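Local coordinates for DnaJ homolog subfamily C member 3 (Mus musculus, PDB 3IEG), which acts in the unfolded protein response as a co-chaperone that binds misfolded proteins, stimulates the ATPase of HSC70 and restrains GCN2 kinase, at residues Tyr136-Leu147 / Leu156-Glu167; Leu197-Glu205 / Thr263-Thr271. All coordinates share one frame; numbering follows the deposited sequence.

Contact 1: Tyr136-Leu147 / Leu156-Glu167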
# COMPACT_ATOMS: atom_id res chain seq x y z
N TYR A 136 -0.59 -20.39 -2.87
CA TYR A 136 -0.38 -19.03 -2.39
C TYR A 136 -0.68 -18.88 -0.92
O TYR A 136 0.00 -18.12 -0.23
CB TYR A 136 -1.14 -18.01 -3.25
CG TYR A 136 -0.75 -18.16 -4.70
CD1 TYR A 136 -1.67 -18.61 -5.65
CD2 TYR A 136 0.56 -17.92 -5.10
CE1 TYR A 136 -1.28 -18.78 -6.99
CE2 TYR A 136 0.96 -18.09 -6.42
CZ TYR A 136 0.04 -18.52 -7.36
OH TYR A 136 0.46 -18.68 -8.67
N THR A 137 -1.66 -19.63 -0.42
CA THR A 137 -1.94 -19.60 1.03
C THR A 137 -0.84 -20.26 1.86
O THR A 137 -0.52 -19.79 2.94
CB THR A 137 -3.30 -20.21 1.39
OG1 THR A 137 -3.42 -21.50 0.79
CG2 THR A 137 -4.43 -19.32 0.91
N ALA A 138 -0.27 -21.35 1.36
CA ALA A 138 0.87 -21.95 2.04
C ALA A 138 2.03 -20.97 2.06
O ALA A 138 2.64 -20.76 3.10
CB ALA A 138 1.29 -23.25 1.36
N ALA A 139 2.33 -20.37 0.90
CA ALA A 139 3.36 -19.36 0.80
C ALA A 139 3.19 -18.21 1.81
O ALA A 139 4.16 -17.87 2.50
CB ALA A 139 3.45 -18.83 -0.62
N ILE A 140 1.99 -17.64 1.93
CA ILE A 140 1.81 -16.52 2.86
C ILE A 140 2.22 -16.92 4.27
O ILE A 140 2.92 -16.16 4.95
CB ILE A 140 0.39 -15.82 2.84
CG1 ILE A 140 -0.63 -16.54 3.73
CG2 ILE A 140 -0.15 -15.57 1.41
CD1 ILE A 140 -1.02 -15.73 4.98
N THR A 141 1.82 -18.12 4.69
CA THR A 141 2.12 -18.64 6.02
C THR A 141 3.61 -18.54 6.29
O THR A 141 4.02 -17.97 7.30
CB THR A 141 1.64 -20.09 6.17
OG1 THR A 141 0.21 -20.12 6.12
CG2 THR A 141 2.10 -20.70 7.50
N PHE A 142 4.40 -19.06 5.37
CA PHE A 142 5.85 -19.05 5.50
C PHE A 142 6.39 -17.63 5.45
O PHE A 142 7.26 -17.27 6.24
CB PHE A 142 6.50 -19.91 4.43
CG PHE A 142 6.10 -21.36 4.47
CD1 PHE A 142 5.51 -21.96 3.37
CD2 PHE A 142 6.35 -22.13 5.60
CE1 PHE A 142 5.15 -23.32 3.40
CE2 PHE A 142 5.99 -23.49 5.63
CZ PHE A 142 5.40 -24.07 4.53
N LEU A 143 5.86 -16.82 4.55
CA LEU A 143 6.35 -15.44 4.43
C LEU A 143 6.01 -14.64 5.66
O LEU A 143 6.81 -13.82 6.10
CB LEU A 143 5.83 -14.77 3.15
CG LEU A 143 6.35 -15.33 1.82
CD1 LEU A 143 5.38 -15.00 0.71
CD2 LEU A 143 7.74 -14.84 1.47
N ASP A 144 4.85 -14.89 6.25
CA ASP A 144 4.48 -14.24 7.50
C ASP A 144 5.57 -14.45 8.55
O ASP A 144 6.02 -13.49 9.16
CB ASP A 144 3.15 -14.78 8.03
CG ASP A 144 1.95 -14.18 7.32
OD1 ASP A 144 2.05 -13.07 6.74
OD2 ASP A 144 0.88 -14.83 7.37
N LYS A 145 5.98 -15.70 8.73
CA LYS A 145 7.05 -16.05 9.66
C LYS A 145 8.37 -15.38 9.30
O LYS A 145 8.98 -14.73 10.15
CB LYS A 145 7.24 -17.58 9.75
CG LYS A 145 6.87 -18.20 11.11
CD LYS A 145 5.44 -18.76 11.11
CE LYS A 145 5.42 -20.27 10.79
NZ LYS A 145 4.03 -20.83 10.83
N ILE A 146 8.81 -15.51 8.05
CA ILE A 146 10.06 -14.89 7.64
C ILE A 146 10.02 -13.38 7.91
O ILE A 146 10.93 -12.85 8.55
CB ILE A 146 10.40 -15.19 6.18
CG1 ILE A 146 10.43 -16.70 5.95
CG2 ILE A 146 11.77 -14.63 5.81
CD1 ILE A 146 10.22 -17.11 4.51
N LEU A 147 8.97 -12.70 7.48
CA LEU A 147 8.96 -11.24 7.56
C LEU A 147 8.92 -10.66 8.97
O LEU A 147 9.12 -9.45 9.15
CB LEU A 147 7.88 -10.64 6.65
CG LEU A 147 8.14 -10.77 5.14
CD1 LEU A 147 6.85 -10.61 4.36
CD2 LEU A 147 9.20 -9.79 4.65
N LEU A 156 10.80 -10.28 -0.54
CA LEU A 156 9.89 -11.27 0.05
C LEU A 156 8.57 -10.62 0.42
O LEU A 156 7.53 -11.26 0.38
CB LEU A 156 10.52 -11.94 1.26
CG LEU A 156 11.67 -12.90 0.96
CD1 LEU A 156 11.93 -13.77 2.18
CD2 LEU A 156 11.37 -13.76 -0.27
N ARG A 157 8.64 -9.35 0.80
CA ARG A 157 7.47 -8.49 0.94
C ARG A 157 6.67 -8.42 -0.36
O ARG A 157 5.45 -8.59 -0.35
CB ARG A 157 7.94 -7.07 1.27
CG ARG A 157 6.91 -6.22 1.90
CD ARG A 157 7.00 -6.41 3.37
NE ARG A 157 5.86 -5.83 4.04
CZ ARG A 157 5.88 -5.47 5.31
NH1 ARG A 157 6.99 -5.64 6.00
NH2 ARG A 157 4.80 -4.94 5.86
N GLU A 158 7.35 -8.16 -1.46
CA GLU A 158 6.69 -8.09 -2.75
C GLU A 158 6.15 -9.45 -3.18
O GLU A 158 5.10 -9.51 -3.80
CB GLU A 158 7.63 -7.52 -3.81
CG GLU A 158 7.98 -6.05 -3.58
CD GLU A 158 8.89 -5.48 -4.65
OE1 GLU A 158 9.83 -6.19 -5.08
OE2 GLU A 158 8.68 -4.33 -5.08
N LEU A 159 6.86 -10.53 -2.83
CA LEU A 159 6.39 -11.88 -3.12
C LEU A 159 5.11 -12.22 -2.37
O LEU A 159 4.21 -12.84 -2.93
CB LEU A 159 7.46 -12.92 -2.82
CG LEU A 159 7.07 -14.39 -3.13
CD1 LEU A 159 7.08 -14.65 -4.63
CD2 LEU A 159 8.00 -15.35 -2.43
N ARG A 160 5.01 -11.80 -1.11
CA ARG A 160 3.78 -11.95 -0.35
C ARG A 160 2.65 -11.15 -0.99
O ARG A 160 1.50 -11.59 -0.99
CB ARG A 160 3.97 -11.51 1.10
CG ARG A 160 2.87 -11.99 2.04
CD ARG A 160 2.49 -10.91 3.02
NE ARG A 160 2.97 -11.16 4.37
CZ ARG A 160 3.28 -10.21 5.25
NH1 ARG A 160 3.21 -8.93 4.93
NH2 ARG A 160 3.70 -10.56 6.45
N ALA A 161 2.97 -9.98 -1.53
CA ALA A 161 1.99 -9.17 -2.23
C ALA A 161 1.43 -9.92 -3.44
O ALA A 161 0.21 -9.96 -3.64
CB ALA A 161 2.58 -7.83 -2.63
N GLU A 162 2.32 -10.54 -4.22
CA GLU A 162 1.91 -11.39 -5.33
C GLU A 162 0.92 -12.43 -4.84
O GLU A 162 -0.07 -12.72 -5.51
CB GLU A 162 3.11 -12.13 -5.93
CG GLU A 162 3.77 -11.51 -7.14
CD GLU A 162 2.78 -10.90 -8.13
OE1 GLU A 162 2.04 -11.64 -8.83
OE2 GLU A 162 2.76 -9.66 -8.19
N CYS A 163 1.18 -13.01 -3.67
CA CYS A 163 0.28 -14.03 -3.15
C CYS A 163 -1.09 -13.44 -2.95
O CYS A 163 -2.10 -14.03 -3.31
CB CYS A 163 0.79 -14.61 -1.83
SG CYS A 163 2.19 -15.66 -2.04
N PHE A 164 -1.11 -12.24 -2.39
CA PHE A 164 -2.34 -11.59 -2.05
C PHE A 164 -3.13 -11.24 -3.30
O PHE A 164 -4.34 -11.42 -3.31
CB PHE A 164 -2.11 -10.36 -1.17
CG PHE A 164 -1.87 -10.69 0.28
CD1 PHE A 164 -0.88 -10.03 1.00
CD2 PHE A 164 -2.64 -11.66 0.93
CE1 PHE A 164 -0.65 -10.34 2.35
CE2 PHE A 164 -2.42 -11.97 2.27
CZ PHE A 164 -1.43 -11.32 2.98
N ILE A 165 -2.46 -10.75 -4.35
CA ILE A 165 -3.21 -10.46 -5.57
C ILE A 165 -3.82 -11.75 -6.15
O ILE A 165 -4.99 -11.76 -6.50
CB ILE A 165 -2.49 -9.56 -6.66
CG1 ILE A 165 -2.21 -10.33 -7.94
CG2 ILE A 165 -1.24 -8.83 -6.13
CD1 ILE A 165 -0.81 -10.99 -7.98
N LYS A 166 -3.04 -12.82 -6.19
CA LYS A 166 -3.53 -14.12 -6.67
C LYS A 166 -4.67 -14.64 -5.82
O LYS A 166 -5.57 -15.31 -6.30
CB LYS A 166 -2.41 -15.16 -6.66
CG LYS A 166 -1.34 -14.95 -7.70
CD LYS A 166 -1.80 -15.41 -9.07
CE LYS A 166 -0.61 -15.58 -9.97
NZ LYS A 166 -1.00 -16.05 -11.30
N GLU A 167 -4.64 -14.32 -4.53
CA GLU A 167 -5.64 -14.82 -3.62
C GLU A 167 -6.87 -13.93 -3.64
O GLU A 167 -7.77 -14.10 -2.83
CB GLU A 167 -5.05 -14.90 -2.21
CG GLU A 167 -5.58 -16.05 -1.37
CD GLU A 167 -5.46 -17.42 -2.03
OE1 GLU A 167 -4.50 -17.67 -2.79
OE2 GLU A 167 -6.33 -18.27 -1.77

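Contact 2: Leu197-Glu205 / Thr263-Thr271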
# COMPACT_ATOMS: atom_id res chain seq x y z
N LEU A 197 -3.60 -1.94 -9.44
CA LEU A 197 -4.51 -2.64 -8.55
C LEU A 197 -5.66 -1.71 -8.16
O LEU A 197 -6.83 -2.14 -8.09
CB LEU A 197 -3.77 -3.19 -7.32
CG LEU A 197 -2.81 -4.37 -7.53
CD1 LEU A 197 -1.99 -4.61 -6.27
CD2 LEU A 197 -3.55 -5.63 -7.94
N TYR A 198 -5.33 -0.45 -7.92
CA TYR A 198 -6.35 0.56 -7.71
C TYR A 198 -7.30 0.62 -8.91
O TYR A 198 -8.52 0.71 -8.75
CB TYR A 198 -5.72 1.93 -7.49
CG TYR A 198 -5.24 2.22 -6.10
CD1 TYR A 198 -4.01 2.85 -5.89
CD2 TYR A 198 -6.01 1.91 -4.97
CE1 TYR A 198 -3.56 3.14 -4.61
CE2 TYR A 198 -5.56 2.19 -3.67
CZ TYR A 198 -4.33 2.81 -3.52
OH TYR A 198 -3.86 3.12 -2.26
N TYR A 199 -6.72 0.58 -10.11
CA TYR A 199 -7.50 0.66 -11.34
C TYR A 199 -8.54 -0.44 -11.35
O TYR A 199 -9.73 -0.16 -11.42
CB TYR A 199 -6.61 0.60 -12.58
CG TYR A 199 -7.32 0.92 -13.89
CD1 TYR A 199 -7.47 2.24 -14.31
CD2 TYR A 199 -7.81 -0.09 -14.71
CE1 TYR A 199 -8.10 2.55 -15.52
CE2 TYR A 199 -8.44 0.20 -15.91
CZ TYR A 199 -8.58 1.52 -16.32
OH TYR A 199 -9.20 1.81 -17.51
N GLN A 200 -8.08 -1.69 -11.26
CA GLN A 200 -8.97 -2.85 -11.22
C GLN A 200 -10.00 -2.71 -10.11
O GLN A 200 -11.12 -3.17 -10.24
CB GLN A 200 -8.18 -4.15 -11.04
CG GLN A 200 -7.67 -4.78 -12.34
CD GLN A 200 -6.67 -5.94 -12.11
OE1 GLN A 200 -5.90 -5.96 -11.12
NE2 GLN A 200 -6.67 -6.92 -13.03
N LEU A 201 -9.61 -2.04 -9.02
CA LEU A 201 -10.54 -1.84 -7.90
C LEU A 201 -11.62 -0.80 -8.18
O LEU A 201 -12.64 -0.79 -7.50
CB LEU A 201 -9.80 -1.48 -6.62
CG LEU A 201 -9.25 -2.68 -5.85
CD1 LEU A 201 -8.23 -2.21 -4.82
CD2 LEU A 201 -10.37 -3.51 -5.21
N GLY A 202 -11.39 0.06 -9.16
CA GLY A 202 -12.32 1.14 -9.42
C GLY A 202 -11.88 2.47 -8.83
O GLY A 202 -12.51 3.48 -9.07
N ASP A 203 -10.80 2.45 -8.05
CA ASP A 203 -10.24 3.68 -7.48
C ASP A 203 -9.40 4.47 -8.49
O ASP A 203 -8.17 4.58 -8.37
CB ASP A 203 -9.40 3.35 -6.23
CG ASP A 203 -10.24 2.83 -5.09
OD1 ASP A 203 -11.49 2.86 -5.17
OD2 ASP A 203 -9.66 2.40 -4.08
N HIS A 204 -10.09 5.05 -9.47
CA HIS A 204 -9.43 5.76 -10.55
C HIS A 204 -8.55 6.90 -10.09
O HIS A 204 -7.48 7.14 -10.67
CB HIS A 204 -10.44 6.23 -11.60
CG HIS A 204 -11.62 6.95 -11.03
ND1 HIS A 204 -11.64 8.32 -10.84
CD2 HIS A 204 -12.84 6.50 -10.63
CE1 HIS A 204 -12.81 8.67 -10.33
NE2 HIS A 204 -13.56 7.59 -10.21
N GLU A 205 -8.95 7.59 -9.03
CA GLU A 205 -8.19 8.75 -8.59
C GLU A 205 -6.83 8.40 -7.98
O GLU A 205 -5.80 8.98 -8.35
CB GLU A 205 -9.00 9.60 -7.63
CG GLU A 205 -8.50 11.02 -7.56
CD GLU A 205 -9.25 11.85 -6.56
OE1 GLU A 205 -9.36 13.08 -6.79
OE2 GLU A 205 -9.74 11.29 -5.55
N THR A 263 -14.83 3.70 -22.77
CA THR A 263 -13.38 3.75 -22.60
C THR A 263 -12.80 2.77 -21.56
O THR A 263 -11.59 2.55 -21.53
CB THR A 263 -12.81 5.22 -22.54
OG1 THR A 263 -12.10 5.45 -21.31
CG2 THR A 263 -13.90 6.23 -22.65
N GLU A 264 -13.67 2.15 -20.75
CA GLU A 264 -13.26 1.01 -19.93
C GLU A 264 -14.36 -0.04 -19.79
O GLU A 264 -15.05 -0.06 -18.78
CB GLU A 264 -12.75 1.45 -18.56
CG GLU A 264 -12.22 0.30 -17.70
CD GLU A 264 -11.27 -0.61 -18.45
OE1 GLU A 264 -10.19 -0.14 -18.84
OE2 GLU A 264 -11.60 -1.80 -18.66
N PRO A 265 -14.51 -0.92 -20.79
CA PRO A 265 -15.59 -1.92 -20.80
C PRO A 265 -15.25 -3.22 -20.09
O PRO A 265 -16.16 -3.99 -19.78
CB PRO A 265 -15.81 -2.20 -22.29
CG PRO A 265 -14.54 -1.72 -22.99
CD PRO A 265 -13.66 -1.02 -22.00
N SER A 266 -13.97 -3.46 -19.82
CA SER A 266 -13.49 -4.72 -19.22
C SER A 266 -13.71 -4.80 -17.70
O SER A 266 -14.23 -5.79 -17.20
CB SER A 266 -12.01 -4.95 -19.54
OG SER A 266 -11.79 -4.93 -20.94
N VAL A 267 -13.30 -3.76 -16.98
CA VAL A 267 -13.35 -3.75 -15.52
C VAL A 267 -14.78 -3.50 -15.06
O VAL A 267 -15.27 -2.38 -15.17
CB VAL A 267 -12.41 -2.69 -14.93
CG1 VAL A 267 -12.43 -2.74 -13.42
CG2 VAL A 267 -10.99 -2.90 -15.45
N ALA A 268 -15.42 -4.54 -14.53
CA ALA A 268 -16.85 -4.52 -14.17
C ALA A 268 -17.28 -3.33 -13.32
O ALA A 268 -18.36 -2.77 -13.50
CB ALA A 268 -17.25 -5.84 -13.50
N GLU A 269 -16.41 -2.93 -12.40
CA GLU A 269 -16.69 -1.85 -11.48
C GLU A 269 -17.04 -0.54 -12.18
O GLU A 269 -17.82 0.25 -11.65
CB GLU A 269 -15.51 -1.66 -10.53
CG GLU A 269 -15.69 -0.61 -9.44
CD GLU A 269 -16.78 -0.95 -8.43
OE1 GLU A 269 -17.21 -2.14 -8.36
OE2 GLU A 269 -17.20 -0.02 -7.70
N TYR A 270 -16.45 -0.29 -13.34
CA TYR A 270 -16.70 0.98 -14.03
C TYR A 270 -18.04 1.00 -14.74
O TYR A 270 -18.66 2.05 -14.83
CB TYR A 270 -15.55 1.39 -14.96
CG TYR A 270 -14.29 1.69 -14.21
CD1 TYR A 270 -13.22 0.80 -14.24
CD2 TYR A 270 -14.17 2.83 -13.43
CE1 TYR A 270 -12.05 1.05 -13.52
CE2 TYR A 270 -13.01 3.09 -12.70
CZ TYR A 270 -11.95 2.20 -12.76
OH TYR A 270 -10.80 2.44 -12.05
N THR A 271 -18.51 -0.14 -15.24
CA THR A 271 -19.87 -0.16 -15.79
C THR A 271 -20.90 -0.10 -14.65
O THR A 271 -21.82 0.71 -14.71
CB THR A 271 -20.18 -1.32 -16.81
OG1 THR A 271 -20.55 -2.52 -16.12
CG2 THR A 271 -19.01 -1.59 -17.75

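Contact 1: Tyr136-Leu147 / Leu156-Glu167
Leu143 and Cys163 interlock at the tight centre of this helix pair, each a knob in a hole of the other helix. Leu143 settles among Leu156, Leu159, Arg160 and Cys163, its two methyls divided: CD1 bears on the backbone of Arg160, while CD2 meets Leu159 CD2 at 3.9 Å. In return Cys163 sits among Tyr136, Ala139, Ile140 and Leu143. Its SG lies anti to the carbonyl carbon (chi1 -73°), which turns the sulfur onto Ala139 CB at 3.7 Å and toward the edge of the Tyr136 ring, whose centroid is 5.5 Å from SG. Ile146 CG2 extends the apolar seam to Leu156 CD1, and helix 104-132 backs Ile146 from behind.

Toward solvent the packing gives way to long, exposed chains. Lys166 crosses one face of the Tyr136 ring, its CB making a CH-pi contact 3.8 Å from the centroid, and CE continues to the hydroxyl. Glu167, just past the helix end, lays its carboxylate against Tyr136 CB and Thr137 CG2.

Another margin is ionic. Arg160, bent at chi2 and chi3, forms a salt bridge with Asp144, bringing NE and NH2 to OD1, with NH2 at 3.0 Å; both hydrogen bonds are weak, and the carboxylate and guanidinium planes stand 58° apart. Leu147 CD1 rests over the centre of the guanidinium face at 3.7 Å from CZ, and NH1 pairs with Asp176.

The axes, 9.2 Å apart and 148° from parallel, join TPR 4 to TPR 5 in the roughly antiparallel helix packing that builds a tetratricopeptide repeat superhelix.

Contact 2: Leu197-Glu205 / Thr263-Thr271
Tyr199 and Tyr270 meet where the helical hairpin of TPR 6, turning through a Schellman motif at Gly202, receives the loop that closes TPR 7 and the start of helix 268-284.

Hydrogen bonding comes first. Tyr270 OH donates to Tyr199 O at 2.9 Å, in the carbonyl plane and on a lone pair, and the same oxygen accepts Gly202 N of the turn; two donors thus grip a carbonyl at the end of helix 188-201. The second bond runs from Tyr199 OH to Glu264 OE1, 2.6 Å away at the ring edge, on the anti side of the carboxylate and tilted out of its plane; the carboxylate stands nearly perpendicular to the ring. Gln230 of helix 222-246 also bonds Tyr199 OH.

Aromatic contact is oblique: the two tyrosine rings stand at 47°, with centroids 5.5 Å apart and the Tyr270 hydroxyl over one face of Tyr199 toward its rim. His204 brings CD2 to the Tyr270 edge, 4.0 Å from CE2, while its ND1 pairs with Asn235.

Apolar packing fills the flanks. Val267 divides its methyls, CG2 touching Tyr199 CE2 at 4.0 Å and CG1 the backbone of Gln200. Glu269 lays CG against Gly202 CA, and Arg273 takes its carboxylate.

Within the loop Glu264 is tied back to its own backbone: with the chain bent at chi2 (48°), OE2 accepts Val267 N at 3.1 Å, N-H...O angle 158°.

Overall arrangement
Both contacts are partly buried and follow one another along the chain, their centres about 25 Å apart, yet they represent two kinds of joint. Contact 1 pairs two neighbouring helices along their length and buries 814 Å²; contact 2 brings together a turn and a loop with a helix start, distant in sequence, over 377 Å². Accordingly, contact 1 has an interlocking apolar centre with charge at its margins, whereas contact 2 relies on tyrosine hydroxyls bonded to a carbonyl and a carboxylate. They share no helix, but helix 170-181 packs against both, and Ile165 CB touches Leu197 CD2 at 4.3 Å. Helix 222-246 backs contact 2.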